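Local coordinates for protein anaphase-promoting complex subunit cut9 (Schizosaccharomyces pombe, PDB 2XPI) that serves as a TPR-repeat subunit of the anaphase-promoting complex, the E3 ubiquitin ligase that controls progression through mitosis and G1, at residues 232-235 against 236-240; 259-262 against 263-267; 444-447 against 448-451; 459-462 against 463-467; 522-525 against 526-529. All coordinates share one frame; numbering follows the deposited sequence.

Contact 1. Residues 232-235 against 236-240; sequences KCYE and AFDQL
Y234 leans against two residues one helical turn on: its CE2 lies 3.7 Å from D238 CB, while its CD1 reaches F237 CD2 at 4.0 Å, meeting the F237 ring at its edge. Y234 CG is anti to the backbone N (chi1 173°), and F237 CG takes the same course (chi1 -170°), which sets the two rings next to each other. The D238 carboxylate lies almost parallel to the Y234 ring plane.

In the backbone, D238 N donates to Y234 O at 2.8 Å and Q239 N to E235 O at 3.1 Å. This is the first turn of helix 234-242, where the curated fifth TPR begins, with C233 as its N-cap residue. C233 O receives a weak bond from A236 N (3.2 Å, 128°), and C233 SG packs on A236 CB at 3.9 Å. The cap is itself shaped by an inverse gamma turn centred on C233, closed by Y234 N donating to K232 O at 2.7 Å.

Further out, F237 stacks on Y275 of the same chain and Y234 stacks on F105 of the second subunit. E235 OE2 accepts from C102 N of that subunit, consistent with the homodimer contact made by TPRs 1-7.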
loop_
_atom_site.group_PDB
_atom_site.type_symbol
_atom_site.label_atom_id
_atom_site.label_comp_id
_atom_site.label_asym_id
_atom_site.label_seq_id
_atom_site.Cartn_x
_atom_site.Cartn_y
_atom_site.Cartn_z
ATOM N N LYS A 232 18.346 17.754 10.680
ATOM C CA LYS A 232 18.246 16.426 10.067
ATOM C C LYS A 232 16.863 16.152 9.481
ATOM O O LYS A 232 16.672 15.193 8.743
ATOM C CB LYS A 232 18.683 15.310 11.026
ATOM C CG LYS A 232 20.133 15.439 11.490
ATOM C CD LYS A 232 20.653 14.186 12.227
ATOM C CE LYS A 232 19.735 13.731 13.361
ATOM N NZ LYS A 232 19.492 14.800 14.351
ATOM N N CYS A 233 15.904 17.014 9.780
ATOM C CA CYS A 233 14.571 16.886 9.184
ATOM C C CYS A 233 14.535 17.228 7.682
ATOM O O CYS A 233 13.955 18.222 7.245
ATOM C CB CYS A 233 13.559 17.731 9.937
ATOM S SG CYS A 233 11.937 17.209 9.563
ATOM N N TYR A 234 15.142 16.363 6.897
ATOM C CA TYR A 234 15.159 16.524 5.470
ATOM C C TYR A 234 13.787 16.325 4.778
ATOM O O TYR A 234 13.628 16.765 3.646
ATOM C CB TYR A 234 16.249 15.612 4.892
ATOM C CG TYR A 234 16.306 15.528 3.394
ATOM C CD1 TYR A 234 17.298 16.179 2.680
ATOM C CD2 TYR A 234 15.381 14.764 2.695
ATOM C CE1 TYR A 234 17.358 16.087 1.302
ATOM C CE2 TYR A 234 15.434 14.657 1.340
ATOM C CZ TYR A 234 16.412 15.321 0.634
ATOM O OH TYR A 234 16.426 15.205 -0.745
ATOM N N GLU A 235 12.805 15.686 5.418
ATOM C CA GLU A 235 11.485 15.568 4.783
ATOM C C GLU A 235 10.898 16.961 4.643
ATOM O O GLU A 235 10.176 17.226 3.688
ATOM C CB GLU A 235 10.459 14.717 5.567
ATOM C CG GLU A 235 10.652 13.215 5.596
ATOM C CD GLU A 235 10.393 12.467 4.294
ATOM O OE1 GLU A 235 9.345 12.615 3.635
ATOM O OE2 GLU A 235 11.253 11.646 3.959
ATOM N N ALA A 236 11.168 17.822 5.630
ATOM C CA ALA A 236 10.750 19.221 5.598
ATOM C C ALA A 236 11.440 20.013 4.472
ATOM O O ALA A 236 10.780 20.647 3.658
ATOM C CB ALA A 236 11.026 19.873 6.932
ATOM N N PHE A 237 12.765 19.978 4.456
ATOM C CA PHE A 237 13.592 20.576 3.412
ATOM C C PHE A 237 13.104 20.137 2.045
ATOM O O PHE A 237 12.905 20.948 1.136
ATOM C CB PHE A 237 15.041 20.104 3.598
ATOM C CG PHE A 237 16.032 20.822 2.753
ATOM C CD1 PHE A 237 16.128 22.206 2.793
ATOM C CD2 PHE A 237 16.888 20.121 1.923
ATOM C CE1 PHE A 237 17.050 22.883 1.996
ATOM C CE2 PHE A 237 17.819 20.785 1.140
ATOM C CZ PHE A 237 17.896 22.168 1.171
ATOM N N ASP A 238 12.913 18.838 1.894
ATOM C CA ASP A 238 12.449 18.326 0.628
ATOM C C ASP A 238 11.063 18.879 0.273
ATOM O O ASP A 238 10.783 19.123 -0.890
ATOM C CB ASP A 238 12.459 16.803 0.628
ATOM C CG ASP A 238 11.845 16.228 -0.624
ATOM O OD1 ASP A 238 10.814 15.519 -0.519
ATOM O OD2 ASP A 238 12.370 16.518 -1.723
ATOM N N GLN A 239 10.193 19.075 1.262
ATOM C CA GLN A 239 8.907 19.702 0.992
ATOM C C GLN A 239 9.078 21.169 0.587
ATOM O O GLN A 239 8.565 21.587 -0.439
ATOM C CB GLN A 239 7.949 19.593 2.179
ATOM C CG GLN A 239 7.291 18.227 2.357
ATOM C CD GLN A 239 6.683 17.670 1.075
ATOM O OE1 GLN A 239 5.720 18.218 0.531
ATOM N NE2 GLN A 239 7.239 16.568 0.593
ATOM N N LEU A 240 9.796 21.949 1.389
ATOM C CA LEU A 240 10.053 23.342 1.044
ATOM C C LEU A 240 10.567 23.457 -0.379
ATOM O O LEU A 240 9.964 24.125 -1.199
ATOM C CB LEU A 240 11.054 23.967 2.003
ATOM C CG LEU A 240 10.466 24.263 3.381
ATOM C CD1 LEU A 240 11.570 24.432 4.400
ATOM C CD2 LEU A 240 9.562 25.493 3.341
#

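Contact 2. Residues 259-262 against 263-267; sequences NYST and YSKED
Y260 O is gripped by two backbone N-H groups, from Y263 N at 2.8 Å and from S264 N at 2.9 Å. The S264 donor lies in the carbonyl plane, whereas the Y263 donor stands well above it, 59° out, so the pair approaches from distinct directions. This is the tight part of the contact. Y263 is buried here, with S264 CB over one face of its ring and helix 268-276 and R83 of the second subunit packing on it. Just before, N259 O likewise takes two donors, T262 N and T262 OG1, the hydroxyl coming in nearly along the C=O axis at 3.0 Å. The hydroxyl can do so because OG1 sits between the backbone N and the carbonyl carbon (chi1 67°); it is also bonded to A231 N.

The other side is looser. S261 OG touches the aliphatic part of K265, 3.4 Å from CG, and the rest of the exposed lysine chain leads away. The bond N259 OD1 receives from S261 N, 3.3 Å, is weak.

D267 N donates to S264 OG at 3.0 Å, an ST motif. With the Asx turn at N259, it brackets the short, weakly bonded helical turn 261-264, which joins the curated repeats TPR 5 and TPR 6.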
loop_
_atom_site.group_PDB
_atom_site.type_symbol
_atom_site.label_atom_id
_atom_site.label_comp_id
_atom_site.label_asym_id
_atom_site.label_seq_id
_atom_site.Cartn_x
_atom_site.Cartn_y
_atom_site.Cartn_z
ATOM N N ASN A 259 21.184 25.230 12.382
ATOM C CA ASN A 259 22.071 24.868 13.484
ATOM C C ASN A 259 22.589 23.430 13.323
ATOM O O ASN A 259 21.988 22.464 13.808
ATOM C CB ASN A 259 21.308 25.042 14.802
ATOM C CG ASN A 259 22.074 24.527 16.033
ATOM O OD1 ASN A 259 23.289 24.291 16.000
ATOM N ND2 ASN A 259 21.345 24.367 17.136
ATOM N N TYR A 260 23.716 23.293 12.644
ATOM C CA TYR A 260 24.169 21.981 12.236
ATOM C C TYR A 260 24.663 21.102 13.384
ATOM O O TYR A 260 24.909 19.911 13.193
ATOM C CB TYR A 260 25.180 22.091 11.089
ATOM C CG TYR A 260 24.525 22.564 9.805
ATOM C CD1 TYR A 260 23.693 21.720 9.076
ATOM C CD2 TYR A 260 24.704 23.853 9.344
ATOM C CE1 TYR A 260 23.079 22.145 7.917
ATOM C CE2 TYR A 260 24.094 24.290 8.195
ATOM C CZ TYR A 260 23.284 23.435 7.485
ATOM O OH TYR A 260 22.676 23.879 6.332
ATOM N N SER A 261 24.771 21.669 14.579
ATOM C CA SER A 261 25.165 20.876 15.747
ATOM C C SER A 261 24.102 19.830 16.086
ATOM O O SER A 261 24.361 18.867 16.795
ATOM C CB SER A 261 25.454 21.774 16.951
ATOM O OG SER A 261 26.559 22.626 16.682
ATOM N N THR A 262 22.896 20.029 15.572
ATOM C CA THR A 262 21.844 19.053 15.767
ATOM C C THR A 262 22.105 17.831 14.888
ATOM O O THR A 262 21.504 16.775 15.097
ATOM C CB THR A 262 20.441 19.637 15.511
ATOM O OG1 THR A 262 20.285 19.955 14.118
ATOM C CG2 THR A 262 20.226 20.886 16.367
ATOM N N TYR A 263 22.997 17.979 13.905
ATOM C CA TYR A 263 23.578 16.816 13.221
ATOM C C TYR A 263 24.855 16.400 13.934
ATOM O O TYR A 263 24.914 15.329 14.526
ATOM C CB TYR A 263 23.874 17.104 11.751
ATOM C CG TYR A 263 24.884 16.165 11.105
ATOM C CD1 TYR A 263 24.623 14.800 10.956
ATOM C CD2 TYR A 263 26.095 16.648 10.622
ATOM C CE1 TYR A 263 25.550 13.944 10.344
ATOM C CE2 TYR A 263 27.017 15.813 10.022
ATOM C CZ TYR A 263 26.740 14.467 9.883
ATOM O OH TYR A 263 27.677 13.662 9.286
ATOM N N SER A 264 25.864 17.264 13.873
ATOM C CA SER A 264 27.144 17.031 14.525
ATOM C C SER A 264 27.949 18.332 14.505
ATOM O O SER A 264 28.321 18.822 13.435
ATOM C CB SER A 264 27.902 15.902 13.813
ATOM O OG SER A 264 29.300 16.110 13.873
ATOM N N LYS A 265 28.202 18.912 15.675
ATOM C CA LYS A 265 28.945 20.176 15.723
ATOM C C LYS A 265 30.225 20.102 14.899
ATOM O O LYS A 265 30.560 21.039 14.176
ATOM C CB LYS A 265 29.308 20.574 17.161
ATOM C CG LYS A 265 29.844 22.001 17.251
ATOM C CD LYS A 265 31.136 22.115 18.042
ATOM C CE LYS A 265 31.902 23.380 17.633
ATOM N NZ LYS A 265 33.308 23.472 18.171
ATOM N N GLU A 266 30.930 18.979 15.019
ATOM C CA GLU A 266 32.260 18.820 14.435
ATOM C C GLU A 266 32.265 18.496 12.927
ATOM O O GLU A 266 33.262 18.703 12.240
ATOM C CB GLU A 266 33.068 17.785 15.232
ATOM C CG GLU A 266 33.589 16.636 14.394
ATOM C CD GLU A 266 34.354 15.584 15.198
ATOM O OE1 GLU A 266 34.579 15.783 16.415
ATOM O OE2 GLU A 266 34.733 14.544 14.603
ATOM N N ASP A 267 31.153 17.996 12.409
ATOM C CA ASP A 267 31.069 17.651 10.989
ATOM C C ASP A 267 29.984 18.499 10.301
ATOM O O ASP A 267 29.330 18.058 9.356
ATOM C CB ASP A 267 30.772 16.152 10.833
ATOM C CG ASP A 267 31.004 15.648 9.424
ATOM O OD1 ASP A 267 30.169 14.848 8.947
ATOM O OD2 ASP A 267 32.007 16.058 8.794
#

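Contact 3. Residues 444-447 against 448-451; sequences YLFL and GMQH
Y444 O begins a run of four i to i+4 bonds by accepting from G448 N at 2.9 Å. Its ring turns from this partner toward helix 457-470, where S466 and S467 touch it. The closest approach between two side chains is made by L445: its CD2 lies 3.5 Å from M449 SD, the two chains crossing at a slant, and its O takes M449 N at 3.0 Å with the donor in the carbonyl plane. The sulfur arrives there because M449 CG stands beside the backbone N (chi1 -64°) and the chain then runs extended through chi2 (172°).

F446 meets the same sulfur from its ring edge, CD1 to SD 4.2 Å, so SD lies near the ring plane. H415 meets F446 edge-to-face. Shortening this methionine to alanine is likely to leave L445 CD2 and the F446 edge without the sulfur that both touch, opening a gap toward L476 and E480 of helix 475-487.

L447 closes the run: its O accepts from H451 N at 3.0 Å, and H451 CD2 also comes to 3.2 Å from L447 O, the imidazole meeting it obliquely. The H451 ring lies nearly parallel to that of Y463, on which L447 also packs.

The contact therefore divides by chemistry. The hydrogen bonds between the two segments are all backbone ones, while L445, F446 and M449 give an apolar surface; F446 and M449 are also touched by a chain of another protein, consistent with the hcn1-binding role of this TPR region.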
loop_
_atom_site.group_PDB
_atom_site.type_symbol
_atom_site.label_atom_id
_atom_site.label_comp_id
_atom_site.label_asym_id
_atom_site.label_seq_id
_atom_site.Cartn_x
_atom_site.Cartn_y
_atom_site.Cartn_z
ATOM N N TYR A 444 11.604 34.341 -17.218
ATOM C CA TYR A 444 11.484 35.733 -17.684
ATOM C C TYR A 444 11.938 35.891 -19.129
ATOM O O TYR A 444 11.434 36.748 -19.860
ATOM C CB TYR A 444 12.336 36.676 -16.852
ATOM C CG TYR A 444 11.837 36.858 -15.450
ATOM C CD1 TYR A 444 10.540 36.552 -15.116
ATOM C CD2 TYR A 444 12.673 37.332 -14.462
ATOM C CE1 TYR A 444 10.089 36.710 -13.854
ATOM C CE2 TYR A 444 12.233 37.496 -13.191
ATOM C CZ TYR A 444 10.939 37.189 -12.886
ATOM O OH TYR A 444 10.501 37.348 -11.590
ATOM N N LEU A 445 12.923 35.089 -19.514
ATOM C CA LEU A 445 13.343 35.003 -20.893
ATOM C C LEU A 445 12.136 34.682 -21.760
ATOM O O LEU A 445 11.822 35.399 -22.717
ATOM C CB LEU A 445 14.374 33.898 -21.051
ATOM C CG LEU A 445 15.450 34.225 -22.066
ATOM C CD1 LEU A 445 16.476 33.109 -22.169
ATOM C CD2 LEU A 445 14.794 34.517 -23.397
ATOM N N PHE A 446 11.451 33.599 -21.410
ATOM C CA PHE A 446 10.350 33.122 -22.217
ATOM C C PHE A 446 9.173 34.104 -22.195
ATOM O O PHE A 446 8.538 34.358 -23.223
ATOM C CB PHE A 446 9.919 31.735 -21.754
ATOM C CG PHE A 446 11.015 30.696 -21.816
ATOM C CD1 PHE A 446 12.001 30.766 -22.771
ATOM C CD2 PHE A 446 11.032 29.625 -20.927
ATOM C CE1 PHE A 446 13.010 29.798 -22.832
ATOM C CE2 PHE A 446 12.038 28.651 -20.982
ATOM C CZ PHE A 446 13.021 28.736 -21.925
ATOM N N LEU A 447 8.874 34.651 -21.022
ATOM C CA LEU A 447 7.847 35.678 -20.924
ATOM C C LEU A 447 8.194 36.861 -21.850
ATOM O O LEU A 447 7.325 37.413 -22.500
ATOM C CB LEU A 447 7.692 36.167 -19.481
ATOM C CG LEU A 447 6.584 35.675 -18.534
ATOM C CD1 LEU A 447 5.471 34.965 -19.280
ATOM C CD2 LEU A 447 7.152 34.790 -17.429
ATOM N N GLY A 448 9.467 37.239 -21.906
ATOM C CA GLY A 448 9.904 38.313 -22.775
ATOM C C GLY A 448 9.652 38.010 -24.249
ATOM O O GLY A 448 9.102 38.841 -24.978
ATOM N N MET A 449 10.049 36.814 -24.683
ATOM C CA MET A 449 9.925 36.388 -26.071
ATOM C C MET A 449 8.487 36.303 -26.520
ATOM O O MET A 449 8.155 36.602 -27.677
ATOM C CB MET A 449 10.576 35.031 -26.262
ATOM C CG MET A 449 12.091 35.049 -26.013
ATOM S SD MET A 449 12.739 33.371 -26.037
ATOM C CE MET A 449 12.160 32.923 -27.678
ATOM N N GLN A 450 7.631 35.894 -25.602
ATOM C CA GLN A 450 6.226 35.742 -25.904
ATOM C C GLN A 450 5.562 37.117 -25.971
ATOM O O GLN A 450 4.659 37.331 -26.787
ATOM C CB GLN A 450 5.563 34.854 -24.850
ATOM C CG GLN A 450 4.359 34.122 -25.354
ATOM C CD GLN A 450 4.694 33.255 -26.534
ATOM O OE1 GLN A 450 3.935 33.174 -27.498
ATOM N NE2 GLN A 450 5.847 32.620 -26.482
ATOM N N HIS A 451 6.005 38.054 -25.126
ATOM C CA HIS A 451 5.478 39.420 -25.174
ATOM C C HIS A 451 5.979 40.218 -26.382
ATOM O O HIS A 451 5.305 41.128 -26.857
ATOM C CB HIS A 451 5.726 40.165 -23.868
ATOM C CG HIS A 451 4.722 39.847 -22.799
ATOM N ND1 HIS A 451 3.395 40.216 -22.886
ATOM C CD2 HIS A 451 4.849 39.186 -21.622
ATOM C CE1 HIS A 451 2.750 39.793 -21.813
ATOM N NE2 HIS A 451 3.609 39.167 -21.032
#

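Contact 4. Residues 459-462 against 463-467; sequences LANE and YLQSS
E462 O is held by two donors from one residue, S466 N at 3.0 Å and S466 OG at 3.2 Å. The amide comes in close to the carbonyl plane, tilted 18° from it, while the hydroxyl stands above it. S466 OG lies beside its own backbone N (chi1 -72°), which turns it back along the helix to the carbonyl one turn earlier. Were the serine replaced by alanine, E462 O would keep the amide but would probably lose its second grip. S467 OG likewise donates to the carbonyl one turn back, Y463 O at 3.2 Å, though from a different side-chain rotation.

N461 and Q465 are linked twice. Q465 N donates to N461 O at 2.9 Å and almost straight, whereas the side-chain bond from Q465 NE2 to N461 OD1 is weak at 3.5 Å, with the two amide planes steeply turned, 67° apart.

The apolar part of the contact is formed by L459 and Y463, which run alongside each other in the same direction. L459 CG lies 3.9 Å from Y463 CE2, and the ring's CD2 approaches L459 O to 3.4 Å, just where Y463 N bonds to that same oxygen. On another side, L464 is directed to L477 and E480 of helix 475-487.

All of this belongs to helix 457-470, which with helix 442-454 forms the helical hairpin of the curated TPR 11. A460, packed on M452, occupies the small-residue position of the second TPR helix, as in the family consensus.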
loop_
_atom_site.group_PDB
_atom_site.type_symbol
_atom_site.label_atom_id
_atom_site.label_comp_id
_atom_site.label_asym_id
_atom_site.label_seq_id
_atom_site.Cartn_x
_atom_site.Cartn_y
_atom_site.Cartn_z
ATOM N N LEU A 459 6.960 45.746 -22.150
ATOM C CA LEU A 459 6.807 44.628 -21.242
ATOM C C LEU A 459 7.895 43.591 -21.511
ATOM O O LEU A 459 8.540 43.101 -20.580
ATOM C CB LEU A 459 5.424 44.019 -21.409
ATOM C CG LEU A 459 4.870 43.326 -20.175
ATOM C CD1 LEU A 459 4.863 44.300 -19.018
ATOM C CD2 LEU A 459 3.473 42.785 -20.442
ATOM N N ALA A 460 8.100 43.277 -22.788
ATOM C CA ALA A 460 9.088 42.295 -23.190
ATOM C C ALA A 460 10.460 42.721 -22.698
ATOM O O ALA A 460 11.289 41.899 -22.335
ATOM C CB ALA A 460 9.091 42.132 -24.712
ATOM N N ASN A 461 10.702 44.016 -22.677
ATOM C CA ASN A 461 11.973 44.521 -22.206
ATOM C C ASN A 461 12.078 44.443 -20.682
ATOM O O ASN A 461 13.144 44.169 -20.148
ATOM C CB ASN A 461 12.182 45.959 -22.682
ATOM C CG ASN A 461 13.540 46.491 -22.315
ATOM O OD1 ASN A 461 14.554 45.849 -22.576
ATOM N ND2 ASN A 461 13.573 47.667 -21.698
ATOM N N GLU A 462 10.980 44.694 -19.982
ATOM C CA GLU A 462 10.969 44.519 -18.532
ATOM C C GLU A 462 11.435 43.107 -18.172
ATOM O O GLU A 462 12.398 42.927 -17.434
ATOM C CB GLU A 462 9.563 44.715 -17.986
ATOM C CG GLU A 462 9.052 46.122 -18.070
ATOM C CD GLU A 462 9.283 46.853 -16.789
ATOM O OE1 GLU A 462 8.420 47.652 -16.390
ATOM O OE2 GLU A 462 10.329 46.603 -16.162
ATOM N N TYR A 463 10.738 42.106 -18.700
ATOM C CA TYR A 463 11.097 40.728 -18.449
ATOM C C TYR A 463 12.538 40.400 -18.888
ATOM O O TYR A 463 13.253 39.673 -18.198
ATOM C CB TYR A 463 10.111 39.800 -19.147
ATOM C CG TYR A 463 8.739 39.694 -18.515
ATOM C CD1 TYR A 463 8.558 39.099 -17.264
ATOM C CD2 TYR A 463 7.619 40.140 -19.187
ATOM C CE1 TYR A 463 7.291 38.970 -16.701
ATOM C CE2 TYR A 463 6.356 40.027 -18.637
ATOM C CZ TYR A 463 6.195 39.435 -17.400
ATOM O OH TYR A 463 4.919 39.331 -16.882
ATOM N N LEU A 464 12.984 40.934 -20.020
ATOM C CA LEU A 464 14.333 40.620 -20.482
ATOM C C LEU A 464 15.444 41.222 -19.609
ATOM O O LEU A 464 16.435 40.552 -19.321
ATOM C CB LEU A 464 14.514 40.976 -21.962
ATOM C CG LEU A 464 13.733 40.085 -22.941
ATOM C CD1 LEU A 464 13.857 40.609 -24.346
ATOM C CD2 LEU A 464 14.176 38.652 -22.889
ATOM N N GLN A 465 15.292 42.472 -19.183
ATOM C CA GLN A 465 16.237 43.059 -18.218
ATOM C C GLN A 465 16.238 42.244 -16.926
ATOM O O GLN A 465 17.273 42.057 -16.288
ATOM C CB GLN A 465 15.892 44.524 -17.911
ATOM C CG GLN A 465 16.063 45.458 -19.096
ATOM C CD GLN A 465 17.485 45.448 -19.643
ATOM O OE1 GLN A 465 18.458 45.356 -18.878
ATOM N NE2 GLN A 465 17.618 45.558 -20.973
ATOM N N SER A 466 15.062 41.753 -16.551
ATOM C CA SER A 466 14.939 40.864 -15.411
ATOM C C SER A 466 15.743 39.569 -15.546
ATOM O O SER A 466 16.505 39.274 -14.637
ATOM C CB SER A 466 13.473 40.591 -15.080
ATOM O OG SER A 466 12.872 41.737 -14.499
ATOM N N SER A 467 15.615 38.800 -16.638
ATOM C CA SER A 467 16.486 37.621 -16.754
ATOM C C SER A 467 17.946 38.019 -16.739
ATOM O O SER A 467 18.773 37.371 -16.093
ATOM C CB SER A 467 16.213 36.719 -17.968
ATOM O OG SER A 467 15.264 37.276 -18.845
#

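Contact 5. Residues 522-525 against 526-529; sequences LGHA and YRKL
Helix 516-528 of the curated TPR 13 brings L522 against Y526 one turn later. The two side chains lie alongside each other and point the same way, L522 CG meeting Y526 CE1 at 3.7 Å. Y526 CG sits beside its backbone N (chi1 -79°), which turns the ring back alongside L522, with CD1 3.4 Å from L522 O. That oxygen also accepts from Y526 N at 3.1 Å. The phenol OH is bonded to Q499, while A534 and A535 of helix 532-545 pack on the Y526 side chain.

L522, G523 and Y526 match the Leu-Gly-x-x-Tyr portion of the TPR consensus. G523 O accepts from R527 N at 3.2 Å.

On another side of the helix, H524 and R527 run alongside each other. With chi1 at 46° and a bend at chi3, the arginine chain brings NH1 to the imidazole edge, near CD2, ring and guanidinium almost perpendicular (89°). Outside the two segments, R527 NH2 is salt-bridged to an acidic side chain on a chain of another protein, consistent with the hcn1-binding surface. At the helix end, L529 N bonds to A525 O at 3.2 Å, whereas the bond from K528 N to H524 O is weak.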
loop_
_atom_site.group_PDB
_atom_site.type_symbol
_atom_site.label_atom_id
_atom_site.label_comp_id
_atom_site.label_asym_id
_atom_site.label_seq_id
_atom_site.Cartn_x
_atom_site.Cartn_y
_atom_site.Cartn_z
ATOM N N LEU A 522 21.801 39.534 -37.185
ATOM C CA LEU A 522 22.942 40.423 -37.283
ATOM C C LEU A 522 22.988 41.025 -38.684
ATOM O O LEU A 522 23.283 42.206 -38.854
ATOM C CB LEU A 522 24.211 39.634 -37.015
ATOM C CG LEU A 522 25.536 40.366 -37.060
ATOM C CD1 LEU A 522 25.662 41.298 -35.872
ATOM C CD2 LEU A 522 26.655 39.327 -37.075
ATOM N N GLY A 523 22.681 40.209 -39.691
ATOM C CA GLY A 523 22.577 40.690 -41.058
ATOM C C GLY A 523 21.524 41.766 -41.276
ATOM O O GLY A 523 21.717 42.662 -42.094
ATOM N N HIS A 524 20.404 41.674 -40.558
ATOM C CA HIS A 524 19.321 42.659 -40.651
ATOM C C HIS A 524 19.687 43.970 -39.959
ATOM O O HIS A 524 19.297 45.042 -40.403
ATOM C CB HIS A 524 18.020 42.111 -40.059
ATOM C CG HIS A 524 17.216 41.289 -41.015
ATOM N ND1 HIS A 524 17.027 39.933 -40.858
ATOM C CD2 HIS A 524 16.562 41.627 -42.148
ATOM C CE1 HIS A 524 16.288 39.472 -41.847
ATOM N NE2 HIS A 524 15.986 40.482 -42.643
ATOM N N ALA A 525 20.428 43.884 -38.861
ATOM C CA ALA A 525 20.939 45.081 -38.216
ATOM C C ALA A 525 21.878 45.814 -39.167
ATOM O O ALA A 525 21.872 47.030 -39.241
ATOM C CB ALA A 525 21.657 44.724 -36.922
ATOM N N TYR A 526 22.675 45.061 -39.911
ATOM C CA TYR A 526 23.665 45.628 -40.818
ATOM C C TYR A 526 23.052 46.326 -42.026
ATOM O O TYR A 526 23.553 47.365 -42.449
ATOM C CB TYR A 526 24.627 44.549 -41.311
ATOM C CG TYR A 526 25.741 44.141 -40.360
ATOM C CD1 TYR A 526 26.237 42.838 -40.376
ATOM C CD2 TYR A 526 26.321 45.052 -39.479
ATOM C CE1 TYR A 526 27.260 42.444 -39.541
ATOM C CE2 TYR A 526 27.365 44.665 -38.633
ATOM C CZ TYR A 526 27.824 43.349 -38.671
ATOM O OH TYR A 526 28.845 42.915 -37.838
ATOM N N ARG A 527 21.998 45.766 -42.616
ATOM C CA ARG A 527 21.391 46.461 -43.750
ATOM C C ARG A 527 20.734 47.750 -43.290
ATOM O O ARG A 527 20.634 48.710 -44.051
ATOM C CB ARG A 527 20.392 45.595 -44.510
ATOM C CG ARG A 527 19.445 44.848 -43.629
ATOM C CD ARG A 527 18.409 44.121 -44.464
ATOM N NE ARG A 527 17.285 44.992 -44.776
ATOM C CZ ARG A 527 16.242 45.172 -43.970
ATOM N NH1 ARG A 527 16.180 44.539 -42.799
ATOM N NH2 ARG A 527 15.263 45.995 -44.335
ATOM N N LYS A 528 20.284 47.767 -42.039
ATOM C CA LYS A 528 19.695 48.966 -41.456
ATOM C C LYS A 528 20.732 50.069 -41.369
ATOM O O LYS A 528 20.438 51.216 -41.660
ATOM C CB LYS A 528 19.153 48.672 -40.067
ATOM C CG LYS A 528 17.842 47.927 -40.069
ATOM C CD LYS A 528 16.684 48.851 -40.393
ATOM C CE LYS A 528 15.772 48.163 -41.364
ATOM N NZ LYS A 528 16.624 47.560 -42.444
ATOM N N LEU A 529 21.944 49.718 -40.954
ATOM C CA LEU A 529 23.035 50.670 -40.932
ATOM C C LEU A 529 23.658 50.799 -42.312
ATOM O O LEU A 529 24.721 51.390 -42.460
ATOM C CB LEU A 529 24.101 50.249 -39.934
ATOM C CG LEU A 529 23.757 50.417 -38.463
ATOM C CD1 LEU A 529 24.955 50.049 -37.614
ATOM C CD2 LEU A 529 23.333 51.841 -38.198
#

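In the fold
Along the chain the five contacts follow one another in series through an all-helical repeat protein. Contacts 1 and 2, with centres 16 Å apart, touch through K232 NZ, 2.9 Å from T262 O in a probable hydrogen bond; both meet the second subunit, in the region whose repeats mediate dimerization. Contacts 3 and 4 lie on the consecutive helices 442-454 and 457-470 of TPR 11, centres only 7 Å apart, and pack directly, as where G448 O meets A460 CB. Contact 5, in TPR 13, has its centre 23 Å from each of these and about 53 Å from that of contact 1. The spread separates the dimer region from repeats that bind hcn1.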